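Local coordinates for protein oxidase/hydroxylase (PDB 4XCB) that binds a nickel ion, 2-oxoglutarate and a hygromycin B variant, and probably acts as a 2-oxoglutarate-dependent oxygenase of the PhyH family in the cupin clan, at residues F35-L39 with S62-L68; R51-P56 with Y92-K98. All blocks are in the same frame, centred on the assembly; numbering follows the deposited sequence.

Contact 1: residues F35-L39 with S62-L68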
# COMPACT_ATOMS: atom_id res chain seq x y z
N PHE A 35 17.48 7.33 -37.64
CA PHE A 35 17.79 7.93 -36.35
C PHE A 35 19.31 8.11 -36.16
O PHE A 35 19.77 9.14 -35.67
CB PHE A 35 17.21 7.08 -35.21
CG PHE A 35 15.71 6.93 -35.24
CD1 PHE A 35 14.89 7.96 -35.68
CD2 PHE A 35 15.13 5.76 -34.82
CE1 PHE A 35 13.50 7.81 -35.68
CE2 PHE A 35 13.75 5.60 -34.83
CZ PHE A 35 12.94 6.62 -35.27
N ARG A 36 20.08 7.11 -36.54
CA ARG A 36 21.54 7.20 -36.47
C ARG A 36 22.07 8.35 -37.32
O ARG A 36 22.91 9.13 -36.86
CB ARG A 36 22.19 5.91 -36.93
CG ARG A 36 21.96 4.73 -36.05
CD ARG A 36 22.55 3.52 -36.75
NE ARG A 36 22.64 2.35 -35.90
CZ ARG A 36 22.62 1.11 -36.37
NH1 ARG A 36 22.49 0.92 -37.68
NH2 ARG A 36 22.72 0.07 -35.55
N SER A 37 21.60 8.44 -38.55
CA SER A 37 22.01 9.51 -39.46
C SER A 37 21.75 10.88 -38.86
O SER A 37 22.61 11.76 -38.91
CB SER A 37 21.28 9.41 -40.80
OG SER A 37 21.40 10.63 -41.52
N GLU A 38 20.56 11.05 -38.29
CA GLU A 38 20.19 12.33 -37.70
C GLU A 38 21.11 12.69 -36.52
O GLU A 38 21.60 13.81 -36.44
CB GLU A 38 18.73 12.31 -37.26
CG GLU A 38 18.22 13.67 -36.77
CD GLU A 38 17.81 14.62 -37.89
OE1 GLU A 38 18.24 14.43 -39.05
OE2 GLU A 38 17.04 15.56 -37.62
N LEU A 39 21.37 11.73 -35.63
CA LEU A 39 22.25 12.01 -34.49
C LEU A 39 23.63 12.45 -34.94
O LEU A 39 24.23 13.35 -34.35
CB LEU A 39 22.37 10.79 -33.59
CG LEU A 39 21.13 10.44 -32.75
CD1 LEU A 39 21.36 9.09 -32.12
CD2 LEU A 39 20.86 11.48 -31.68
N SER A 62 15.63 18.52 -33.37
CA SER A 62 15.36 17.90 -34.66
C SER A 62 13.94 17.38 -34.75
O SER A 62 13.47 16.67 -33.86
CB SER A 62 16.36 16.77 -34.90
OG SER A 62 15.69 15.56 -35.22
N PRO A 63 13.23 17.72 -35.84
CA PRO A 63 11.85 17.27 -36.03
C PRO A 63 11.71 15.76 -36.08
O PRO A 63 10.63 15.25 -35.78
CB PRO A 63 11.46 17.88 -37.38
CG PRO A 63 12.29 19.09 -37.47
CD PRO A 63 13.62 18.70 -36.87
N VAL A 64 12.77 15.06 -36.49
CA VAL A 64 12.75 13.60 -36.49
C VAL A 64 12.54 13.07 -35.09
O VAL A 64 11.72 12.17 -34.88
CB VAL A 64 14.06 13.02 -37.06
CG1 VAL A 64 14.20 11.55 -36.70
CG2 VAL A 64 14.10 13.23 -38.56
N PHE A 65 13.26 13.62 -34.13
CA PHE A 65 13.13 13.14 -32.77
C PHE A 65 11.94 13.75 -32.06
O PHE A 65 11.40 13.14 -31.13
CB PHE A 65 14.43 13.36 -32.02
CG PHE A 65 15.53 12.45 -32.48
CD1 PHE A 65 15.37 11.07 -32.36
CD2 PHE A 65 16.68 12.94 -33.07
CE1 PHE A 65 16.35 10.21 -32.81
CE2 PHE A 65 17.68 12.07 -33.51
CZ PHE A 65 17.50 10.71 -33.38
N ALA A 66 11.48 14.92 -32.51
CA ALA A 66 10.20 15.43 -32.06
C ALA A 66 9.08 14.44 -32.40
O ALA A 66 8.19 14.19 -31.59
CB ALA A 66 9.90 16.80 -32.67
N ARG A 67 9.14 13.87 -33.60
CA ARG A 67 8.13 12.92 -34.04
C ARG A 67 8.28 11.59 -33.33
O ARG A 67 7.28 10.95 -32.98
CB ARG A 67 8.18 12.74 -35.56
CG ARG A 67 7.69 13.98 -36.32
CD ARG A 67 7.47 13.70 -37.79
NE ARG A 67 8.74 13.55 -38.49
CZ ARG A 67 9.42 14.57 -38.99
NH1 ARG A 67 8.96 15.81 -38.88
NH2 ARG A 67 10.57 14.36 -39.61
N LEU A 68 9.52 11.18 -33.12
CA LEU A 68 9.78 9.93 -32.40
C LEU A 68 9.17 10.01 -30.99
O LEU A 68 8.54 9.06 -30.54
CB LEU A 68 11.28 9.63 -32.33
CG LEU A 68 11.66 8.37 -31.58
CD1 LEU A 68 10.86 7.20 -32.13
CD2 LEU A 68 13.15 8.10 -31.72
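Two helices on the outer side of the six-stranded sheet, 29-40 and 63-69, pack against each other here, with Phe35, Glu38 and Leu39 meeting Ser62, Val64, Phe65 and Leu68. The axes of the two helical segments run at 135° to each other and approach to 10.6 Å. Leu68 lays CD2 over one face of the Phe35 ring, 4.0 Å from its centroid, a CH-pi contact, while Val64 CG1 meets the edge of the same ring at CD1. Phe65 comes from the other helix at an oblique tilt to Phe35, and its CZ reaches Leu39 CG at 3.7 Å. At the polar end, Glu38 has CG anti to its backbone N (chi1 -174°) and then bends at chi2, which carries the carboxylate across to the start of helix 63-69. There Ser62 OG donates to Glu38 OE2 over 2.8 Å, on the anti lone pair. The same OG is the N-cap acceptor for Phe65 N at 3.3 Å. Arg41 takes the other carboxylate oxygen, OE1, in a salt bridge. The buried carboxylate is thus held at both oxygens, and the serine hydroxyl, donating to one helix while capping the other, couples the helix start to an otherwise apolar interface.

Contact 2: residues R51-P56 with Y92-K98. With HY0 (hygromycin b variant), chain G; AKG (2-oxoglutaric acid), chain F.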
# COMPACT_ATOMS: atom_id res chain seq x y z
N ARG A 51 34.06 9.19 -21.57
CA ARG A 51 33.81 8.42 -22.80
C ARG A 51 32.32 8.36 -23.13
O ARG A 51 31.83 7.39 -23.72
CB ARG A 51 34.41 7.02 -22.67
CG ARG A 51 35.87 7.04 -22.27
CD ARG A 51 36.75 7.41 -23.45
NE ARG A 51 36.72 6.34 -24.44
CZ ARG A 51 37.30 6.40 -25.63
NH1 ARG A 51 37.95 7.49 -26.01
NH2 ARG A 51 37.21 5.36 -26.46
N THR A 52 31.62 9.43 -22.75
CA THR A 52 30.18 9.57 -22.95
C THR A 52 29.88 10.95 -23.53
O THR A 52 30.40 11.97 -23.05
CB THR A 52 29.40 9.40 -21.61
OG1 THR A 52 29.78 8.17 -20.97
CG2 THR A 52 27.89 9.38 -21.84
N ARG A 53 29.07 10.99 -24.58
CA ARG A 53 28.55 12.25 -25.12
C ARG A 53 27.04 12.24 -25.02
O ARG A 53 26.42 11.20 -25.27
CB ARG A 53 28.96 12.44 -26.58
CG ARG A 53 30.46 12.51 -26.81
CD ARG A 53 31.06 13.72 -26.12
NE ARG A 53 30.60 14.99 -26.69
CZ ARG A 53 31.06 16.17 -26.29
NH1 ARG A 53 31.99 16.23 -25.35
NH2 ARG A 53 30.59 17.29 -26.83
N ARG A 54 26.46 13.38 -24.68
CA ARG A 54 25.01 13.47 -24.52
C ARG A 54 24.39 14.45 -25.53
O ARG A 54 24.89 15.55 -25.73
CB ARG A 54 24.66 13.90 -23.09
CG ARG A 54 23.17 13.87 -22.75
CD ARG A 54 22.97 14.08 -21.26
NE ARG A 54 21.59 14.41 -20.92
CZ ARG A 54 20.86 13.74 -20.05
NH1 ARG A 54 21.38 12.70 -19.41
NH2 ARG A 54 19.61 14.11 -19.80
N TYR A 55 23.31 14.01 -26.18
CA TYR A 55 22.50 14.91 -27.01
C TYR A 55 21.40 15.45 -26.10
O TYR A 55 20.48 14.73 -25.76
CB TYR A 55 21.90 14.17 -28.21
CG TYR A 55 22.90 13.51 -29.14
CD1 TYR A 55 23.31 14.14 -30.31
CD2 TYR A 55 23.43 12.26 -28.85
CE1 TYR A 55 24.22 13.55 -31.17
CE2 TYR A 55 24.35 11.65 -29.70
CZ TYR A 55 24.74 12.31 -30.86
OH TYR A 55 25.65 11.71 -31.71
N PRO A 56 21.51 16.71 -25.69
CA PRO A 56 20.72 17.12 -24.52
C PRO A 56 19.20 17.25 -24.70
O PRO A 56 18.47 16.99 -23.74
CB PRO A 56 21.32 18.48 -24.15
CG PRO A 56 21.90 18.98 -25.40
CD PRO A 56 22.42 17.79 -26.13
N TYR A 92 16.57 12.74 -24.71
CA TYR A 92 18.00 12.92 -24.91
C TYR A 92 18.64 11.71 -25.58
O TYR A 92 18.02 10.66 -25.73
CB TYR A 92 18.70 13.20 -23.57
CG TYR A 92 18.57 12.09 -22.55
CD1 TYR A 92 17.50 12.06 -21.66
CD2 TYR A 92 19.54 11.11 -22.45
CE1 TYR A 92 17.38 11.06 -20.73
CE2 TYR A 92 19.43 10.10 -21.52
CZ TYR A 92 18.35 10.09 -20.66
OH TYR A 92 18.25 9.08 -19.73
N GLY A 93 19.89 11.88 -25.99
CA GLY A 93 20.63 10.80 -26.61
C GLY A 93 21.93 10.57 -25.88
O GLY A 93 22.45 11.48 -25.27
N LEU A 94 22.42 9.34 -25.92
CA LEU A 94 23.69 8.99 -25.29
C LEU A 94 24.54 8.18 -26.26
O LEU A 94 24.11 7.13 -26.75
CB LEU A 94 23.48 8.21 -24.00
CG LEU A 94 22.83 8.95 -22.83
CD1 LEU A 94 22.50 7.95 -21.73
CD2 LEU A 94 23.76 10.06 -22.32
N ARG A 95 25.75 8.68 -26.52
CA ARG A 95 26.71 7.98 -27.35
C ARG A 95 27.93 7.63 -26.51
O ARG A 95 28.55 8.52 -25.94
CB ARG A 95 27.13 8.84 -28.54
CG ARG A 95 28.11 8.15 -29.46
CD ARG A 95 28.54 9.05 -30.59
NE ARG A 95 27.39 9.45 -31.40
CZ ARG A 95 26.90 8.71 -32.40
NH1 ARG A 95 27.47 7.55 -32.70
NH2 ARG A 95 25.84 9.12 -33.08
N ARG A 96 28.27 6.35 -26.42
CA ARG A 96 29.37 5.91 -25.57
C ARG A 96 30.41 5.09 -26.32
O ARG A 96 30.09 4.35 -27.24
CB ARG A 96 28.84 5.07 -24.40
CG ARG A 96 28.24 5.90 -23.29
CD ARG A 96 27.51 5.01 -22.31
NE ARG A 96 28.35 3.91 -21.85
CZ ARG A 96 27.90 2.90 -21.10
NH1 ARG A 96 26.62 2.86 -20.74
NH2 ARG A 96 28.71 1.92 -20.73
N THR A 97 31.66 5.22 -25.88
CA THR A 97 32.74 4.41 -26.42
C THR A 97 33.37 3.61 -25.28
O THR A 97 32.90 3.69 -24.14
CB THR A 97 33.80 5.27 -27.14
OG1 THR A 97 34.37 6.20 -26.21
CG2 THR A 97 33.15 6.05 -28.28
N LYS A 98 34.41 2.84 -25.58
CA LYS A 98 35.01 1.95 -24.60
C LYS A 98 35.49 2.69 -23.35
O LYS A 98 35.90 3.85 -23.42
CB LYS A 98 36.17 1.17 -25.22
CG LYS A 98 37.44 1.98 -25.40
CD LYS A 98 38.59 1.11 -25.88
CE LYS A 98 38.74 1.20 -27.38
NZ LYS A 98 39.90 0.40 -27.87
C1 HY0 G . 22.13 13.01 -9.74
C2 HY0 G . 23.09 13.48 -8.67
C3 HY0 G . 23.92 14.65 -9.18
C4 HY0 G . 24.69 14.24 -10.44
C5 HY0 G . 23.75 13.66 -11.51
C6 HY0 G . 22.88 12.57 -10.97
N7 HY0 G . 22.35 13.88 -7.54
O8 HY0 G . 21.42 11.91 -9.23
N9 HY0 G . 25.34 15.39 -10.96
C10 HY0 G . 26.57 15.62 -10.19
O11 HY0 G . 24.55 13.12 -12.53
C12 HY0 G . 20.55 10.54 -13.06
C13 HY0 G . 21.77 10.85 -12.23
O14 HY0 G . 22.97 10.39 -12.80
C15 HY0 G . 22.93 9.00 -12.98
C16 HY0 G . 22.03 8.73 -14.14
C17 HY0 G . 20.59 9.24 -13.74
O18 HY0 G . 21.90 12.25 -12.01
C19 HY0 G . 24.35 8.50 -13.27
O20 HY0 G . 25.11 8.60 -12.06
O21 HY0 G . 22.47 9.40 -15.26
O22 HY0 G . 19.84 9.32 -14.88
C23 HY0 G . 19.31 10.66 -14.92
C24 HY0 G . 19.22 11.10 -16.34
C25 HY0 G . 18.37 12.36 -16.44
C26 HY0 G . 17.02 12.17 -15.77
C27 HY0 G . 17.26 11.79 -14.35
O28 HY0 G . 18.03 10.61 -14.33
O29 HY0 G . 20.22 11.53 -14.12
O30 HY0 G . 20.50 11.42 -16.87
O31 HY0 G . 18.23 12.70 -17.80
O32 HY0 G . 16.24 11.17 -16.42
C33 HY0 G . 15.93 11.51 -13.62
C34 HY0 G . 16.13 11.64 -12.13
O35 HY0 G . 16.24 12.99 -11.73
N36 HY0 G . 15.54 10.18 -13.89
C1 AKG F . 19.70 6.60 -18.16
O1 AKG F . 19.21 7.05 -17.07
O2 AKG F . 20.00 7.38 -19.11
C2 AKG F . 19.92 5.12 -18.31
O5 AKG F . 19.51 4.39 -17.42
C3 AKG F . 20.66 4.58 -19.53
C4 AKG F . 20.38 3.13 -19.82
C5 AKG F . 21.36 2.61 -20.86
O3 AKG F . 21.21 1.45 -21.34
O4 AKG F . 22.32 3.34 -21.22
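Arg54 sends its side chain out nearly straight, with CG anti to the backbone N (chi1 -173°), while Tyr92 turns its ring to the position between its own N and carbonyl carbon (chi1 62°); the two meet flat. The guanidinium of Arg54 lies on one face of the Tyr92 ring, CZ 3.9 Å from the centroid with the planes 12° apart, a cation-pi stack. From there Arg54 NH2 points to hygromycin O31 at 2.8 Å, an almost straight bond, and NH1 gives a second to O30. Tyr92 OH donates to O2 of 2-oxoglutarate over a short 2.5 Å and is also bonded to Lys140. Leu94, beside Arg54, brings CD1 up to the same oxygen.

On the opposite face of the sheet Tyr55 extends to Arg95, whose NE and NH2 both grip Tyr55 OH side-on, each at 2.9 Å, in the guanidinium plane; Asp219 pairs with NH1 of that arginine. Gly93, without a side chain, leaves room for the CD2 edge of the Tyr55 ring beside its backbone. Between the strands, Arg53 and Arg95 exchange two N-H...O=C bonds, as do Tyr55 and Gly93. Just before strand 52-55, Arg51 NE donates over 2.8 Å to Lys98 O, beyond the end of strand 86-96, with Thr97 OG1 above the guanidinium face.

This is antiparallel pairing of 52-55, outermost strand of the six-stranded sheet, with strand 86-96; their Arg54-Tyr92-Leu94 side lines the pocket that holds the hygromycin B variant and 2-oxoglutarate in this double-stranded beta-helix protein.

Overall arrangement
Running from the N terminus, helix 29-40 supplies the first half of contact 1, and the chain then passes to strand 52-55, the first half of contact 2. Only afterwards does it reach helix 63-69, where contact 1 closes over the 22 residues in between, and then strand 86-96, where contact 2 closes over 35. The two loops therefore cross rather than nest. Their centres are 15 Å apart, yet they touch: helix 29-40, through Leu39, rests on the Tyr55-Arg95 face of strands 52-55 and 86-96, while helix 63-69 leans on strand 220-229. The Arg54-Tyr92 side, opposite, faces the ligands.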